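Local atomic coordinates of beta-porphyranase (Bacteroides plebeius, PDB entry 4AWD), a protein that hydrolyses the beta-1,4 linkages between D-galactose and L-galactose-6-sulfate in the red-algal polysaccharide porphyran, releasing mostly disaccharides. Residues A[134-139]-A[314-319]; A[144-149]-A[183-188]; A[175-180]-A[251-256]; A[201-206]-A[260-265]. One frame throughout, in Å; residues are numbered along the deposited sequence.

All four contacts are buried, but they differ in kind. Interaction 1 joins neighbouring antiparallel strands by backbone hydrogen bonds. Interaction 3 and interaction 4 instead bridge the two layers of the beta-sandwich through side chains: interaction 3 has no hydrogen bond and is almost all apolar, interaction 4 adds one tyrosine hydroxyl. These two share a core, their centres about 9 Å apart, and the pairs 175-180 with 201-206 and 251-256 with 260-265 belong to adjacent strands. Ile179 also packs against Tyr136 of interaction 1. Interaction 2 lies apart, with partly exposed residues at its margin; its loops meet through one carbonyl that accepts two N-H groups, one weakly, a water weakly bound on one side, and aliphatic and sulfur contacts.

Interaction 1 (A[134-139]-A[314-319]); sequences GYYETR and VRAYKL
Tyr135 and Tyr317 form a hydrogen-bonded antiparallel pair in the beta-sandwich of this GH16 enzyme, where strand 134-141 runs between strands 308-321 and 241-249. Tyr317 N gives its hydrogen to Tyr135 O at 2.7 Å, in the carbonyl plane, and Tyr135 N bonds back to Tyr317 O. The next such pair repeats the exchange: Arg315 N to Glu137 O is nearly straight (171°), whereas Glu137 N to Arg315 O is weak.

The Tyr135 side chain leaves its CB with CG anti to the backbone N (chi1 -169°). Its CD1 then lies 4.2 Å from CD1 of Tyr317, the two side chains running side by side in the same direction. The side chain also touches Trp246 of strand 241-249. At the tip, OH donates to Glu137 OE2 from above the carboxylate plane, while Glu137 OE1 is held by His35. The long phenol suits this place because its ring packs and its hydroxyl still reaches an acceptor.

On the other face the methyl of Ala316 packs obliquely against the Tyr136 ring, CB to CD1 3.5 Å; so small a side chain lets the ring come this close. Tyr136 OH bonds to His132 O and also accepts from a water, whose oxygen lies 2.8 Å from Tyr317 O.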
loop_
_atom_site.group_PDB
_atom_site.type_symbol
_atom_site.label_atom_id
_atom_site.label_comp_id
_atom_site.label_asym_id
_atom_site.label_seq_id
_atom_site.Cartn_x
_atom_site.Cartn_y
_atom_site.Cartn_z
ATOM N N GLY A 134 -4.903 11.382 9.769
ATOM C CA GLY A 134 -3.518 11.459 10.181
ATOM C C GLY A 134 -2.604 11.408 8.980
ATOM O O GLY A 134 -3.040 11.633 7.841
ATOM N N TYR A 135 -1.337 11.116 9.241
ATOM C CA TYR A 135 -0.297 11.145 8.225
ATOM C C TYR A 135 0.491 9.830 8.233
ATOM O O TYR A 135 0.840 9.288 9.292
ATOM C CB TYR A 135 0.636 12.342 8.449
ATOM C CG TYR A 135 1.581 12.622 7.305
ATOM C CD1 TYR A 135 2.825 11.993 7.231
ATOM C CD2 TYR A 135 1.227 13.505 6.289
ATOM C CE1 TYR A 135 3.714 12.239 6.163
ATOM C CE2 TYR A 135 2.103 13.772 5.224
ATOM C CZ TYR A 135 3.341 13.124 5.165
ATOM O OH TYR A 135 4.201 13.375 4.123
ATOM N N TYR A 136 0.754 9.319 7.039
ATOM C CA TYR A 136 1.347 8.004 6.869
ATOM C C TYR A 136 2.396 8.104 5.782
ATOM O O TYR A 136 2.161 8.728 4.745
ATOM C CB TYR A 136 0.256 7.006 6.481
ATOM C CG TYR A 136 -0.829 6.917 7.535
ATOM C CD1 TYR A 136 -0.732 6.006 8.600
ATOM C CD2 TYR A 136 -1.938 7.745 7.477
ATOM C CE1 TYR A 136 -1.697 5.945 9.574
ATOM C CE2 TYR A 136 -2.925 7.680 8.452
ATOM C CZ TYR A 136 -2.795 6.777 9.493
ATOM O OH TYR A 136 -3.779 6.737 10.452
ATOM N N GLU A 137 3.551 7.488 6.007
ATOM C CA GLU A 137 4.673 7.691 5.104
ATOM C C GLU A 137 5.668 6.557 5.215
ATOM O O GLU A 137 5.860 5.999 6.299
ATOM C CB GLU A 137 5.373 9.016 5.438
ATOM C CG GLU A 137 6.404 9.459 4.399
ATOM C CD GLU A 137 6.611 10.958 4.373
ATOM O OE1 GLU A 137 7.362 11.483 5.227
ATOM O OE2 GLU A 137 6.011 11.607 3.491
ATOM N N THR A 138 6.323 6.242 4.100
ATOM C CA THR A 138 7.416 5.292 4.105
ATOM C C THR A 138 8.567 5.804 3.248
ATOM O O THR A 138 8.354 6.573 2.300
ATOM C CB THR A 138 6.960 3.879 3.625
ATOM O OG1 THR A 138 8.022 2.945 3.837
ATOM C CG2 THR A 138 6.584 3.866 2.153
ATOM N N ARG A 139 9.784 5.393 3.621
ATOM C CA ARG A 139 10.979 5.534 2.784
ATOM C C ARG A 139 11.242 4.162 2.154
ATOM O O ARG A 139 11.618 3.206 2.840
ATOM C CB ARG A 139 12.195 6.015 3.592
ATOM C CG ARG A 139 13.289 6.645 2.723
ATOM C CD ARG A 139 14.311 7.496 3.509
ATOM N NE ARG A 139 15.469 6.684 3.852
ATOM C CZ ARG A 139 16.628 6.675 3.201
ATOM N NH1 ARG A 139 16.851 7.482 2.175
ATOM N NH2 ARG A 139 17.583 5.856 3.607
ATOM N N VAL A 314 8.463 2.903 8.366
ATOM C CA VAL A 314 7.080 3.259 8.170
ATOM C C VAL A 314 6.747 4.177 9.343
ATOM O O VAL A 314 7.030 3.827 10.499
ATOM C CB VAL A 314 6.227 1.987 8.118
ATOM C CG1 VAL A 314 4.766 2.283 8.390
ATOM C CG2 VAL A 314 6.409 1.296 6.748
ATOM N N ARG A 315 6.210 5.364 9.070
ATOM C CA ARG A 315 5.935 6.297 10.164
ATOM C C ARG A 315 4.539 6.894 10.064
ATOM O O ARG A 315 4.142 7.383 9.012
ATOM C CB ARG A 315 7.057 7.355 10.296
ATOM C CG ARG A 315 8.474 6.712 10.220
ATOM C CD ARG A 315 9.616 7.443 10.904
ATOM N NE ARG A 315 10.291 8.448 10.099
ATOM C CZ ARG A 315 11.615 8.583 9.940
ATOM N NH1 ARG A 315 12.491 7.760 10.498
ATOM N NH2 ARG A 315 12.070 9.577 9.195
ATOM N N ALA A 316 3.775 6.795 11.147
ATOM C CA ALA A 316 2.407 7.318 11.172
ATOM C C ALA A 316 2.229 8.394 12.243
ATOM O O ALA A 316 2.870 8.354 13.303
ATOM C CB ALA A 316 1.412 6.199 11.391
ATOM N N TYR A 317 1.346 9.346 11.965
ATOM C CA TYR A 317 1.092 10.430 12.892
ATOM C C TYR A 317 -0.396 10.723 13.053
ATOM O O TYR A 317 -1.211 10.406 12.188
ATOM C CB TYR A 317 1.861 11.690 12.481
ATOM C CG TYR A 317 3.353 11.462 12.308
ATOM C CD1 TYR A 317 3.861 10.920 11.124
ATOM C CD2 TYR A 317 4.250 11.767 13.323
ATOM C CE1 TYR A 317 5.215 10.695 10.955
ATOM C CE2 TYR A 317 5.621 11.552 13.155
ATOM C CZ TYR A 317 6.087 11.014 11.967
ATOM O OH TYR A 317 7.423 10.785 11.781
ATOM N N LYS A 318 -0.718 11.310 14.201
ATOM C CA LYS A 318 -2.047 11.781 14.558
ATOM C C LYS A 318 -2.013 13.268 14.851
ATOM O O LYS A 318 -1.027 13.787 15.372
ATOM C CB LYS A 318 -2.501 11.079 15.838
ATOM C CG LYS A 318 -3.658 10.125 15.679
ATOM C CD LYS A 318 -3.667 9.104 16.830
ATOM C CE LYS A 318 -3.292 9.732 18.179
ATOM N NZ LYS A 318 -3.214 8.704 19.261
ATOM N N LEU A 319 -3.101 13.953 14.536
ATOM C CA LEU A 319 -3.270 15.323 14.987
ATOM C C LEU A 319 -3.935 15.359 16.359
ATOM O O LEU A 319 -4.929 14.675 16.614
ATOM C CB LEU A 319 -4.087 16.134 13.993
ATOM C CG LEU A 319 -3.351 16.636 12.758
ATOM C CD1 LEU A 319 -4.370 17.253 11.833
ATOM C CD2 LEU A 319 -2.272 17.650 13.123
HETATM O O HOH W 1 -2.713 8.119 12.468
#

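Interaction 2 (A[144-149]-A[183-188]); sequences LTTMSS and MGIIRS
Ile185 lies across Leu144 at about a right angle, its CG1 4.1 Å from Leu144 CG, while its CD1 reaches the backbone at Leu144 O. The branched isoleucine suits this spot because its two arms serve different neighbours. CG1 is anti to the carbonyl carbon (chi1 -59°) and goes to Leu144, whereas CG2 approaches the methyl of Thr146.

Thr146 is the middle of the contact. Its CG2 sits 3.4 Å from Ile185 O and 3.7 Å from Arg187 CD, and the threonine and arginine side chains also meet nearly perpendicularly. Threonine combines this methyl with a hydroxyl: OG1 bonds to Gln294 O, an acceptor shared with Arg187 NH1. The arginine, extended from CG to NE, lays its aliphatic part against the methyl and carries its guanidinium on to a salt bridge with Asp300.

Met183 meets backbone oxygens of 144-149, with CB 3.5 Å from Met147 O. Its CG lies between the backbone N and the carbonyl carbon (chi1 62°), which carries SD to 3.6 Å from Thr146 O; the bend at chi3 folds CE back to the same oxygen.

Thr145 O accepts a hydrogen bond from Ile185 N (3.1 Å, 158°), the donor well above the carbonyl plane, and a weak one from Gly184 N. Glycine, lacking a side chain, suits the close approach of Gly184 CA to Leu144 CA (4.4 Å). A water donates to Met147 O and accepts from Ser149 OG and, weakly, from Gly184 N. Ser148 OG bonds to the backbone N of Glu287, a probable substrate-binding residue.

The join thus has one good direct hydrogen bond and one weak one; otherwise carbon and sulfur pack on side chains and backbone oxygens, while Gln294 and Asp300 satisfy the polar ends of Thr146 and Arg187.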
loop_
_atom_site.group_PDB
_atom_site.type_symbol
_atom_site.label_atom_id
_atom_site.label_comp_id
_atom_site.label_asym_id
_atom_site.label_seq_id
_atom_site.Cartn_x
_atom_site.Cartn_y
_atom_site.Cartn_z
ATOM N N LEU A 144 14.283 -4.122 -8.253
ATOM C CA LEU A 144 14.559 -4.036 -9.694
ATOM C C LEU A 144 13.949 -5.263 -10.368
ATOM O O LEU A 144 14.631 -6.216 -10.751
ATOM C CB LEU A 144 16.059 -3.907 -9.983
ATOM C CG LEU A 144 16.451 -3.323 -11.363
ATOM C CD1 LEU A 144 16.026 -1.884 -11.508
ATOM C CD2 LEU A 144 17.951 -3.435 -11.639
ATOM N N THR A 145 12.637 -5.192 -10.536
ATOM C CA THR A 145 11.822 -6.359 -10.740
ATOM C C THR A 145 10.505 -5.872 -11.325
ATOM O O THR A 145 10.150 -4.703 -11.142
ATOM C CB THR A 145 11.620 -7.033 -9.350
ATOM O OG1 THR A 145 12.456 -8.200 -9.232
ATOM C CG2 THR A 145 10.198 -7.373 -9.072
ATOM N N THR A 146 9.795 -6.753 -12.036
ATOM C CA THR A 146 8.472 -6.438 -12.554
ATOM C C THR A 146 7.336 -6.789 -11.578
ATOM O O THR A 146 6.170 -6.901 -11.982
ATOM C CB THR A 146 8.192 -7.155 -13.889
ATOM O OG1 THR A 146 8.533 -8.534 -13.763
ATOM C CG2 THR A 146 8.964 -6.520 -15.064
ATOM N N MET A 147 7.681 -6.977 -10.306
ATOM C CA MET A 147 6.693 -7.092 -9.228
ATOM C C MET A 147 6.607 -5.769 -8.465
ATOM O O MET A 147 7.580 -5.007 -8.403
ATOM C CB MET A 147 7.016 -8.261 -8.289
ATOM C CG MET A 147 6.626 -9.596 -8.887
ATOM S SD MET A 147 7.106 -11.049 -7.940
ATOM C CE MET A 147 6.062 -10.889 -6.486
ATOM N N SER A 148 5.434 -5.497 -7.910
ATOM C CA SER A 148 5.141 -4.196 -7.312
ATOM C C SER A 148 5.933 -3.971 -6.032
ATOM O O SER A 148 6.310 -4.927 -5.354
ATOM C CB SER A 148 3.652 -4.093 -6.981
ATOM O OG SER A 148 3.318 -5.060 -5.988
ATOM N N SER A 149 6.194 -2.700 -5.732
ATOM C CA SER A 149 6.620 -2.264 -4.406
ATOM C C SER A 149 5.522 -1.312 -3.971
ATOM O O SER A 149 5.270 -0.331 -4.660
ATOM C CB SER A 149 7.957 -1.518 -4.464
ATOM O OG SER A 149 8.985 -2.337 -4.991
ATOM N N MET A 183 6.769 -0.382 -9.850
ATOM C CA MET A 183 7.649 -1.530 -10.000
ATOM C C MET A 183 8.953 -0.997 -10.583
ATOM O O MET A 183 8.948 0.055 -11.217
ATOM C CB MET A 183 7.032 -2.624 -10.885
ATOM C CG MET A 183 6.744 -2.226 -12.318
ATOM S SD MET A 183 6.059 -3.580 -13.305
ATOM C CE MET A 183 4.438 -3.820 -12.560
ATOM N N GLY A 184 10.056 -1.703 -10.362
ATOM C CA GLY A 184 11.345 -1.187 -10.764
ATOM C C GLY A 184 11.639 -1.270 -12.250
ATOM O O GLY A 184 12.366 -0.420 -12.790
ATOM N N ILE A 185 11.119 -2.310 -12.901
ATOM C CA ILE A 185 11.321 -2.517 -14.343
ATOM C C ILE A 185 9.982 -2.505 -15.081
ATOM O O ILE A 185 9.003 -3.104 -14.617
ATOM C CB ILE A 185 12.017 -3.874 -14.654
ATOM C CG1 ILE A 185 13.393 -3.969 -13.975
ATOM C CG2 ILE A 185 12.105 -4.091 -16.181
ATOM C CD1 ILE A 185 14.015 -5.399 -13.988
ATOM N N ILE A 186 9.961 -1.844 -16.233
ATOM C CA ILE A 186 8.779 -1.777 -17.080
ATOM C C ILE A 186 9.013 -2.590 -18.364
ATOM O O ILE A 186 9.954 -2.301 -19.108
ATOM C CB ILE A 186 8.453 -0.308 -17.448
ATOM C CG1 ILE A 186 8.225 0.557 -16.191
ATOM C CG2 ILE A 186 7.251 -0.248 -18.381
ATOM C CD1 ILE A 186 7.092 0.082 -15.251
ATOM N N ARG A 187 8.164 -3.585 -18.630
ATOM C CA ARG A 187 8.347 -4.456 -19.802
ATOM C C ARG A 187 7.182 -4.469 -20.810
ATOM O O ARG A 187 7.398 -4.297 -22.010
ATOM C CB ARG A 187 8.688 -5.886 -19.373
ATOM C CG ARG A 187 10.131 -6.091 -18.952
ATOM C CD ARG A 187 10.313 -7.485 -18.406
ATOM N NE ARG A 187 11.675 -7.770 -17.971
ATOM C CZ ARG A 187 12.002 -8.752 -17.129
ATOM N NH1 ARG A 187 11.057 -9.540 -16.597
ATOM N NH2 ARG A 187 13.282 -8.937 -16.802
ATOM N N SER A 188 5.957 -4.672 -20.326
ATOM C CA SER A 188 4.803 -4.811 -21.206
ATOM C C SER A 188 4.191 -3.464 -21.563
ATOM O O SER A 188 3.269 -2.970 -20.912
ATOM C CB SER A 188 3.773 -5.742 -20.582
ATOM O OG SER A 188 4.296 -7.053 -20.514
HETATM O O HOH W 2 9.324 -3.170 -7.580
#

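Interaction 3 (A[175-180]-A[251-256]); sequences QELDII and NTVKFY
The hydrophobic core between the layers of the GH16 beta-sandwich is crossed here from the strand that carries Glu176, the nucleophile by similarity, through the residue next to it, Leu177. Strand segments 175-178 and 252-256 run 9.9 Å apart at 21°, a separation spanned by side chains without any hydrogen bond between the two segments.

Leu177 and Phe255 carry the contact. With CG anti to the backbone N (chi1 167°), the branched end of Leu177 reaches over to the other layer, and CD1 touches both Val253 CG1 at 3.5 Å and Phe255 CZ at 3.6 Å. This methyl meets the phenylalanine at the ring edge, near its plane, the two side chains running antiparallel alongside one another. CD2 makes a longer contact with the same Val253 CG1. Leucine has the reach and the forked tip to serve two partners, while the short valine presents CG1 to it.

Toward the corner of the chain, Phe255 CE1 lies 4.4 Å from Ile179 CG1. The ring also meets a backbone oxygen obliquely, CE1 being 3.7 Å from Asp178 O. The Asp178 carboxylate leads away from this core, and its OD2 is hydrogen-bonded to a glycerol, probably from the crystallisation liquor.

At Ile179 and Ile180 two residues stand opposite the single Phe151 of strand 149-163, a classic beta bulge. Around the contact, strand 241-249 supplies Cys245, which touches Ile179 and Val253, strand 149-163 packs Leu153 against Ile179, and strand 204-213 brings Ser205 to Phe255.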
loop_
_atom_site.group_PDB
_atom_site.type_symbol
_atom_site.label_atom_id
_atom_site.label_comp_id
_atom_site.label_asym_id
_atom_site.label_seq_id
_atom_site.Cartn_x
_atom_site.Cartn_y
_atom_site.Cartn_z
ATOM N N GLN A 175 -12.922 0.359 1.904
ATOM C CA GLN A 175 -12.083 1.401 1.326
ATOM C C GLN A 175 -10.622 0.970 1.297
ATOM O O GLN A 175 -10.214 0.054 2.007
ATOM C CB GLN A 175 -12.240 2.734 2.069
ATOM C CG GLN A 175 -13.656 3.302 2.077
ATOM C CD GLN A 175 -14.538 2.668 3.155
ATOM O OE1 GLN A 175 -14.134 2.528 4.306
ATOM N NE2 GLN A 175 -15.749 2.281 2.773
ATOM N N GLU A 176 -9.847 1.663 0.478
ATOM C CA GLU A 176 -8.493 1.284 0.185
ATOM C C GLU A 176 -7.746 2.534 -0.247
ATOM O O GLU A 176 -8.184 3.239 -1.161
ATOM C CB GLU A 176 -8.475 0.244 -0.946
ATOM C CG GLU A 176 -7.112 -0.346 -1.252
ATOM C CD GLU A 176 -7.199 -1.523 -2.203
ATOM O OE1 GLU A 176 -8.327 -1.945 -2.556
ATOM O OE2 GLU A 176 -6.142 -2.027 -2.620
ATOM N N LEU A 177 -6.628 2.794 0.418
ATOM C CA LEU A 177 -5.852 4.000 0.194
ATOM C C LEU A 177 -4.439 3.608 -0.212
ATOM O O LEU A 177 -3.658 3.096 0.596
ATOM C CB LEU A 177 -5.872 4.894 1.453
ATOM C CG LEU A 177 -4.920 6.091 1.666
ATOM C CD1 LEU A 177 -4.966 7.071 0.516
ATOM C CD2 LEU A 177 -5.258 6.820 2.969
ATOM N N ASP A 178 -4.145 3.808 -1.486
ATOM C CA ASP A 178 -2.846 3.458 -2.063
ATOM C C ASP A 178 -1.951 4.672 -2.027
ATOM O O ASP A 178 -2.210 5.657 -2.724
ATOM C CB ASP A 178 -3.013 2.977 -3.514
ATOM C CG ASP A 178 -3.654 1.602 -3.599
ATOM O OD1 ASP A 178 -3.108 0.682 -2.973
ATOM O OD2 ASP A 178 -4.693 1.443 -4.286
ATOM N N ILE A 179 -0.920 4.615 -1.190
ATOM C CA ILE A 179 -0.010 5.742 -1.044
ATOM C C ILE A 179 1.044 5.685 -2.149
ATOM O O ILE A 179 1.344 6.697 -2.773
ATOM C CB ILE A 179 0.596 5.826 0.383
ATOM C CG1 ILE A 179 -0.520 6.148 1.387
ATOM C CG2 ILE A 179 1.685 6.901 0.437
ATOM C CD1 ILE A 179 -0.185 5.951 2.850
ATOM N N ILE A 180 1.588 4.499 -2.407
ATOM C CA ILE A 180 2.421 4.302 -3.594
ATOM C C ILE A 180 2.298 2.899 -4.153
ATOM O O ILE A 180 2.295 1.919 -3.400
ATOM C CB ILE A 180 3.933 4.670 -3.349
ATOM C CG1 ILE A 180 4.751 4.578 -4.649
ATOM C CG2 ILE A 180 4.562 3.809 -2.204
ATOM C CD1 ILE A 180 4.323 5.581 -5.746
ATOM N N ASN A 251 -13.309 12.985 3.315
ATOM C CA ASN A 251 -13.439 13.382 1.903
ATOM C C ASN A 251 -12.129 13.756 1.188
ATOM O O ASN A 251 -12.159 14.174 0.022
ATOM C CB ASN A 251 -14.424 14.542 1.757
ATOM C CG ASN A 251 -15.817 14.173 2.196
ATOM O OD1 ASN A 251 -16.180 14.380 3.347
ATOM N ND2 ASN A 251 -16.605 13.608 1.286
ATOM N N THR A 252 -10.992 13.613 1.866
ATOM C CA THR A 252 -9.770 14.286 1.406
ATOM C C THR A 252 -8.488 13.593 1.827
ATOM O O THR A 252 -8.228 13.398 3.009
ATOM C CB THR A 252 -9.734 15.728 1.933
ATOM O OG1 THR A 252 -11.059 16.265 1.873
ATOM C CG2 THR A 252 -8.773 16.603 1.115
ATOM N N VAL A 253 -7.684 13.234 0.841
ATOM C CA VAL A 253 -6.381 12.633 1.075
ATOM C C VAL A 253 -5.378 13.372 0.199
ATOM O O VAL A 253 -5.686 13.704 -0.940
ATOM C CB VAL A 253 -6.379 11.129 0.743
ATOM C CG1 VAL A 253 -5.113 10.510 1.257
ATOM C CG2 VAL A 253 -7.575 10.417 1.394
ATOM N N LYS A 254 -4.198 13.666 0.746
ATOM C CA LYS A 254 -3.190 14.484 0.051
ATOM C C LYS A 254 -1.831 13.782 0.026
ATOM O O LYS A 254 -1.340 13.335 1.063
ATOM C CB LYS A 254 -3.053 15.857 0.719
ATOM C CG LYS A 254 -4.365 16.637 0.822
ATOM C CD LYS A 254 -4.183 18.100 1.297
ATOM C CE LYS A 254 -5.509 18.868 1.184
ATOM N NZ LYS A 254 -5.464 20.292 1.712
ATOM N N PHE A 255 -1.203 13.725 -1.144
ATOM C CA PHE A 255 -0.008 12.894 -1.313
ATOM C C PHE A 255 1.311 13.652 -1.421
ATOM O O PHE A 255 1.385 14.724 -2.029
ATOM C CB PHE A 255 -0.197 11.923 -2.481
ATOM C CG PHE A 255 -1.391 11.040 -2.317
ATOM C CD1 PHE A 255 -1.301 9.877 -1.573
ATOM C CD2 PHE A 255 -2.624 11.404 -2.869
ATOM C CE1 PHE A 255 -2.419 9.060 -1.385
ATOM C CE2 PHE A 255 -3.745 10.592 -2.696
ATOM C CZ PHE A 255 -3.642 9.410 -1.952
ATOM N N TYR A 256 2.349 13.081 -0.814
ATOM C CA TYR A 256 3.659 13.722 -0.729
ATOM C C TYR A 256 4.765 12.807 -1.229
ATOM O O TYR A 256 4.834 11.632 -0.873
ATOM C CB TYR A 256 3.944 14.184 0.700
ATOM C CG TYR A 256 2.989 15.262 1.170
ATOM C CD1 TYR A 256 1.671 14.950 1.540
ATOM C CD2 TYR A 256 3.396 16.602 1.230
ATOM C CE1 TYR A 256 0.790 15.932 1.949
ATOM C CE2 TYR A 256 2.510 17.601 1.644
ATOM C CZ TYR A 256 1.213 17.255 2.005
ATOM O OH TYR A 256 0.337 18.234 2.413
#

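Interaction 4 (A[201-206]-A[260-265]); sequences MQMNSN and KYMYTI
Met203 O accepts the shortest polar bond between the two segments, 2.6 Å from Tyr263 OH. The phenol donates with its oxygen tilted 32° from the carbonyl plane, and the acceptor lies at the edge of the tyrosine ring, in its plane. Tyrosine suits the position because its length lets the hydroxyl cross from one strand to a backbone oxygen on the other. The side chain takes the conformation with CG between the backbone N and the carbonyl carbon (chi1 54°), which turns the ring toward 201-206. Met203 is itself the centre of an inverse gamma turn.

Beyond the bond, the hydroxyl is packed by Ser205, whose CB lies 3.2 Å from Tyr263 OH. The hydroxyl of Ser205 has its own acceptor, Ile179 O, on the neighbouring strand.

The contact spans the two layers of the beta-sandwich: strand segments 204-206 and 260-265 approach to 8.5 Å, at 21°, so side chains fill the gap. Met203 offers its apolar CB and CG beside Tyr263, CG lying 4.1 Å from Tyr263 CE2, with the two side chains at a slant to each other. The flexible, unbranched chain of Met262 suits its place, since bends at both chi2 and chi3 bring its CE to 3.8 Å from Met203 CB. A second ring, that of Tyr231, meets Tyr263 with the planes at about 90°.

Farther along, Ile265 extends its CD1 to within 3.8 Å of Asn206 CA, an apolar methyl against backbone, and the same side chain touches Phe255.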
loop_
_atom_site.group_PDB
_atom_site.type_symbol
_atom_site.label_atom_id
_atom_site.label_comp_id
_atom_site.label_asym_id
_atom_site.label_seq_id
_atom_site.Cartn_x
_atom_site.Cartn_y
_atom_site.Cartn_z
ATOM N N MET A 201 8.362 5.988 -12.557
ATOM C CA MET A 201 8.736 7.400 -12.342
ATOM C C MET A 201 7.537 8.313 -12.117
ATOM O O MET A 201 7.600 9.510 -12.422
ATOM C CB MET A 201 9.550 7.959 -13.520
ATOM C CG MET A 201 10.870 7.265 -13.731
ATOM S SD MET A 201 11.802 7.886 -15.135
ATOM C CE MET A 201 12.445 6.322 -15.704
ATOM N N GLN A 202 6.449 7.759 -11.599
ATOM C CA GLN A 202 5.243 8.540 -11.388
ATOM C C GLN A 202 4.714 8.256 -9.989
ATOM O O GLN A 202 4.842 7.140 -9.485
ATOM C CB GLN A 202 4.167 8.260 -12.474
ATOM C CG GLN A 202 4.604 8.464 -13.969
ATOM C CD GLN A 202 4.779 9.941 -14.398
ATOM O OE1 GLN A 202 4.393 10.849 -13.660
ATOM N NE2 GLN A 202 5.360 10.177 -15.598
ATOM N N MET A 203 4.138 9.277 -9.356
ATOM C CA MET A 203 3.520 9.128 -8.036
ATOM C C MET A 203 2.159 8.502 -8.264
ATOM O O MET A 203 1.139 9.197 -8.350
ATOM C CB MET A 203 3.389 10.501 -7.355
ATOM C CG MET A 203 2.931 10.507 -5.895
ATOM S SD MET A 203 4.143 9.769 -4.781
ATOM C CE MET A 203 3.223 9.713 -3.246
ATOM N N ASN A 204 2.156 7.180 -8.420
ATOM C CA ASN A 204 0.913 6.424 -8.542
ATOM C C ASN A 204 0.254 6.189 -7.179
ATOM O O ASN A 204 0.616 5.273 -6.443
ATOM C CB ASN A 204 1.156 5.101 -9.266
ATOM C CG ASN A 204 2.084 5.249 -10.438
ATOM O OD1 ASN A 204 1.765 5.930 -11.418
ATOM N ND2 ASN A 204 3.251 4.612 -10.350
ATOM N N SER A 205 -0.704 7.039 -6.843
ATOM C CA SER A 205 -1.446 6.912 -5.593
ATOM C C SER A 205 -2.872 6.735 -6.023
ATOM O O SER A 205 -3.165 6.911 -7.209
ATOM C CB SER A 205 -1.308 8.172 -4.750
ATOM O OG SER A 205 0.055 8.431 -4.485
ATOM N N ASN A 206 -3.759 6.379 -5.095
ATOM C CA ASN A 206 -5.126 6.117 -5.480
ATOM C C ASN A 206 -6.043 5.915 -4.287
ATOM O O ASN A 206 -5.580 5.680 -3.168
ATOM C CB ASN A 206 -5.162 4.875 -6.384
ATOM C CG ASN A 206 -6.218 4.959 -7.479
ATOM O OD1 ASN A 206 -7.073 5.852 -7.488
ATOM N ND2 ASN A 206 -6.170 3.999 -8.406
ATOM N N LYS A 260 7.231 16.836 -0.509
ATOM C CA LYS A 260 6.601 17.897 -1.276
ATOM C C LYS A 260 5.205 17.487 -1.700
ATOM O O LYS A 260 5.010 16.392 -2.220
ATOM C CB LYS A 260 7.442 18.244 -2.527
ATOM C CG LYS A 260 8.834 18.857 -2.241
ATOM C CD LYS A 260 9.726 18.844 -3.501
ATOM C CE LYS A 260 10.536 17.524 -3.650
ATOM N NZ LYS A 260 9.834 16.422 -4.399
ATOM N N TYR A 261 4.237 18.375 -1.504
ATOM C CA TYR A 261 2.867 18.116 -1.949
ATOM C C TYR A 261 2.814 17.774 -3.442
ATOM O O TYR A 261 3.391 18.483 -4.264
ATOM C CB TYR A 261 1.979 19.308 -1.644
ATOM C CG TYR A 261 0.584 19.228 -2.243
ATOM C CD1 TYR A 261 0.350 19.645 -3.549
ATOM C CD2 TYR A 261 -0.504 18.767 -1.492
ATOM C CE1 TYR A 261 -0.913 19.604 -4.096
ATOM C CE2 TYR A 261 -1.768 18.714 -2.036
ATOM C CZ TYR A 261 -1.967 19.140 -3.341
ATOM O OH TYR A 261 -3.209 19.096 -3.913
ATOM N N MET A 262 2.114 16.696 -3.779
ATOM C CA MET A 262 1.967 16.275 -5.171
ATOM C C MET A 262 0.576 16.559 -5.749
ATOM O O MET A 262 0.469 17.209 -6.781
ATOM C CB MET A 262 2.353 14.809 -5.337
ATOM C CG MET A 262 3.788 14.534 -4.905
ATOM S SD MET A 262 4.978 15.211 -6.080
ATOM C CE MET A 262 5.001 13.914 -7.327
ATOM N N TYR A 263 -0.472 16.092 -5.070
ATOM C CA TYR A 263 -1.854 16.328 -5.469
ATOM C C TYR A 263 -2.815 15.763 -4.424
ATOM O O TYR A 263 -2.410 15.075 -3.484
ATOM C CB TYR A 263 -2.163 15.723 -6.857
ATOM C CG TYR A 263 -1.825 14.253 -6.953
ATOM C CD1 TYR A 263 -2.711 13.284 -6.472
ATOM C CD2 TYR A 263 -0.614 13.825 -7.512
ATOM C CE1 TYR A 263 -2.405 11.923 -6.543
ATOM C CE2 TYR A 263 -0.303 12.471 -7.586
ATOM C CZ TYR A 263 -1.208 11.528 -7.093
ATOM O OH TYR A 263 -0.910 10.193 -7.154
ATOM N N THR A 264 -4.096 16.057 -4.620
ATOM C CA THR A 264 -5.176 15.618 -3.753
ATOM C C THR A 264 -6.068 14.615 -4.472
ATOM O O THR A 264 -6.244 14.682 -5.699
ATOM C CB THR A 264 -6.035 16.823 -3.363
ATOM O OG1 THR A 264 -5.218 17.780 -2.677
ATOM C CG2 THR A 264 -7.177 16.421 -2.461
ATOM N N ILE A 265 -6.634 13.681 -3.713
ATOM C CA ILE A 265 -7.765 12.937 -4.219
ATOM C C ILE A 265 -8.924 13.061 -3.249
ATOM O O ILE A 265 -8.784 12.747 -2.066
ATOM C CB ILE A 265 -7.443 11.444 -4.497
ATOM C CG1 ILE A 265 -6.297 11.308 -5.509
ATOM C CG2 ILE A 265 -8.694 10.719 -4.982
ATOM C CD1 ILE A 265 -5.878 9.872 -5.799
#